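Local structure of peptidoglycan synthetase penicillin-binding protein 3 (Bifidobacterium adolescentis, 4YE5) at residues Y187-Q192 with M203-D208. The protein probably binds penicillin and, as a member of the transpeptidase family, is likely to cross-link peptidoglycan strands during cell-wall synthesis. Residues are numbered along the deposited sequence; the frame is centred on the assembly and turned at random.
Sequences YQVYQQ and MTESKD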
loop_
_atom_site.group_PDB
_atom_site.type_symbol
_atom_site.label_atom_id
_atom_site.label_comp_id
_atom_site.label_asym_id
_atom_site.label_seq_id
_atom_site.Cartn_x
_atom_site.Cartn_y
_atom_site.Cartn_z
ATOM N N TYR A 187 -5.257 -17.711 -26.684
ATOM C CA TYR A 187 -4.668 -17.703 -28.010
ATOM C C TYR A 187 -5.564 -18.400 -29.050
ATOM O O TYR A 187 -6.522 -19.093 -28.693
ATOM C CB TYR A 187 -3.291 -18.371 -27.975
ATOM C CG TYR A 187 -3.349 -19.806 -27.476
ATOM C CD1 TYR A 187 -3.743 -20.840 -28.317
ATOM C CD2 TYR A 187 -3.031 -20.116 -26.158
ATOM C CE1 TYR A 187 -3.809 -22.146 -27.868
ATOM C CE2 TYR A 187 -3.088 -21.422 -25.696
ATOM C CZ TYR A 187 -3.478 -22.430 -26.554
ATOM O OH TYR A 187 -3.543 -23.724 -26.100
ATOM N N GLN A 188 -5.240 -18.194 -30.324
ATOM C CA GLN A 188 -5.875 -18.900 -31.445
ATOM C C GLN A 188 -4.770 -19.362 -32.368
ATOM O O GLN A 188 -3.822 -18.624 -32.627
ATOM C CB GLN A 188 -6.802 -17.971 -32.235
ATOM C CG GLN A 188 -8.079 -17.571 -31.491
ATOM C CD GLN A 188 -8.737 -16.341 -32.091
ATOM O OE1 GLN A 188 -8.145 -15.656 -32.914
ATOM N NE2 GLN A 188 -9.956 -16.050 -31.664
ATOM N N VAL A 189 -4.895 -20.578 -32.886
ATOM C CA VAL A 189 -3.919 -21.072 -33.838
ATOM C C VAL A 189 -4.602 -21.295 -35.179
ATOM O O VAL A 189 -5.655 -21.922 -35.241
ATOM C CB VAL A 189 -3.284 -22.372 -33.330
ATOM C CG1 VAL A 189 -2.242 -22.871 -34.304
ATOM C CG2 VAL A 189 -2.665 -22.140 -31.948
ATOM N N TYR A 190 -4.022 -20.763 -36.250
ATOM C CA TYR A 190 -4.630 -20.865 -37.576
ATOM C C TYR A 190 -3.744 -21.659 -38.518
ATOM O O TYR A 190 -2.539 -21.492 -38.492
ATOM C CB TYR A 190 -4.824 -19.469 -38.160
ATOM C CG TYR A 190 -5.855 -18.671 -37.423
ATOM C CD1 TYR A 190 -7.203 -18.774 -37.758
ATOM C CD2 TYR A 190 -5.490 -17.815 -36.380
ATOM C CE1 TYR A 190 -8.161 -18.052 -37.070
ATOM C CE2 TYR A 190 -6.444 -17.077 -35.701
ATOM C CZ TYR A 190 -7.772 -17.212 -36.048
ATOM O OH TYR A 190 -8.717 -16.500 -35.365
ATOM N N GLN A 191 -4.330 -22.507 -39.361
ATOM C CA GLN A 191 -3.543 -23.108 -40.423
ATOM C C GLN A 191 -3.630 -22.178 -41.621
ATOM O O GLN A 191 -4.678 -22.070 -42.246
ATOM C CB GLN A 191 -4.069 -24.493 -40.795
ATOM C CG GLN A 191 -4.275 -25.424 -39.620
ATOM C CD GLN A 191 -3.004 -25.711 -38.838
ATOM O OE1 GLN A 191 -2.977 -25.600 -37.606
ATOM N NE2 GLN A 191 -1.948 -26.102 -39.546
ATOM N N GLN A 192 -2.545 -21.483 -41.935
ATOM C CA GLN A 192 -2.608 -20.525 -43.033
ATOM C C GLN A 192 -1.990 -21.098 -44.293
ATOM O O GLN A 192 -2.217 -20.587 -45.389
ATOM C CB GLN A 192 -1.980 -19.172 -42.670
ATOM C CG GLN A 192 -2.832 -18.275 -41.747
ATOM C CD GLN A 192 -4.245 -17.928 -42.289
ATOM O OE1 GLN A 192 -5.146 -17.628 -41.501
ATOM N NE2 GLN A 192 -4.432 -17.962 -43.625
HETATM N N MSE A 203 -9.109 -22.206 -38.122
HETATM C CA MSE A 203 -8.654 -22.129 -36.733
HETATM C C MSE A 203 -8.685 -23.525 -36.093
HETATM O O MSE A 203 -9.760 -24.077 -35.866
HETATM C CB MSE A 203 -9.533 -21.161 -35.940
HETATM C CG MSE A 203 -8.942 -20.823 -34.577
HETATM SE SE MSE A 203 -10.170 -19.823 -33.426
HETATM C CE MSE A 203 -10.996 -18.624 -34.704
ATOM N N THR A 204 -7.523 -24.104 -35.804
ATOM C CA THR A 204 -7.503 -25.491 -35.314
ATOM C C THR A 204 -7.465 -25.634 -33.805
ATOM O O THR A 204 -7.744 -26.705 -33.265
ATOM C CB THR A 204 -6.339 -26.272 -35.890
ATOM O OG1 THR A 204 -5.136 -25.518 -35.694
ATOM C CG2 THR A 204 -6.574 -26.509 -37.374
ATOM N N GLU A 205 -7.106 -24.562 -33.112
ATOM C CA GLU A 205 -7.248 -24.571 -31.667
ATOM C C GLU A 205 -7.353 -23.163 -31.120
ATOM O O GLU A 205 -6.905 -22.187 -31.742
ATOM C CB GLU A 205 -6.128 -25.365 -30.977
ATOM C CG GLU A 205 -4.720 -24.898 -31.269
ATOM C CD GLU A 205 -3.649 -25.716 -30.540
ATOM O OE1 GLU A 205 -2.856 -26.397 -31.232
ATOM O OE2 GLU A 205 -3.591 -25.672 -29.286
ATOM N N SER A 206 -7.992 -23.060 -29.968
ATOM C CA SER A 206 -8.064 -21.790 -29.297
ATOM C C SER A 206 -8.182 -22.039 -27.811
ATOM O O SER A 206 -8.621 -23.107 -27.376
ATOM C CB SER A 206 -9.238 -20.950 -29.807
ATOM O OG SER A 206 -10.476 -21.450 -29.336
ATOM N N LYS A 207 -7.765 -21.041 -27.048
ATOM C CA LYS A 207 -7.874 -21.061 -25.604
ATOM C C LYS A 207 -8.292 -19.651 -25.216
ATOM O O LYS A 207 -7.642 -18.692 -25.606
ATOM C CB LYS A 207 -6.521 -21.409 -24.983
ATOM C CG LYS A 207 -6.520 -21.410 -23.448
ATOM C CD LYS A 207 -5.134 -21.706 -22.927
ATOM C CE LYS A 207 -5.063 -21.612 -21.413
ATOM N NZ LYS A 207 -3.690 -21.940 -20.943
ATOM N N ASP A 208 -9.398 -19.532 -24.489
ATOM C CA ASP A 208 -9.915 -18.233 -24.071
ATOM C C ASP A 208 -8.984 -17.551 -23.091
ATOM O O ASP A 208 -8.372 -18.210 -22.250
ATOM C CB ASP A 208 -11.271 -18.391 -23.391
ATOM C CG ASP A 208 -12.339 -18.873 -24.336
ATOM O OD1 ASP A 208 -12.272 -18.507 -25.527
ATOM O OD2 ASP A 208 -13.239 -19.611 -23.884
#
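Tyr187 and Lys207 form a hydrogen-bonded antiparallel pair of a beta hairpin, joined in both directions by their backbone N and O atoms. Val189 N next bonds to Glu205 O at 2.8 Å, close to straight at 167°. A beta bulge follows: Val189 O takes the N-H of Thr204 at 2.9 Å, while Tyr190 pairs with Met203, a selenomethionine, and the register slips by one residue. At the bulge Thr204 adds a side-chain bond, its OG1 donating to Gln191 OE1 at 2.9 Å, in the carbonyl plane and on a lone pair.

On the face carrying Tyr187, Val189, Glu205 and Lys207, the tyrosine ring leans across the neighbouring strand, its CG between backbone N and carbonyl carbon (chi1 59°). Lys207 CB sits over that ring in a CH-pi contact, 3.7 Å from the centroid, and the extended lysine chain runs on past CE2. Glu205 CG packs on Val189 CG2 at 3.5 Å, the two side chains lying alongside each other.

The other face holds a Met-aromatic contact. Met203 CG lies over the Tyr190 ring, SE stands obliquely to it, and the selenium also touches Gln188 CG at 3.6 Å. Tyr190 OH donates to Gln188 OE1 at 2.7 Å from above the carbonyl plane, tethering the ring's far end to its own strand.

The hairpin lies about 40 Å from the centre of the elongated chain, measured centre to centre, and strand 186-191 belongs to the region assigned to the penicillin-binding protein dimerisation domain. That strand is the middle of a three-stranded antiparallel sheet, between strand 202-207 and strand 23-28, where Gln188 and Tyr190 make backbone bonds to Val26 and Thr24.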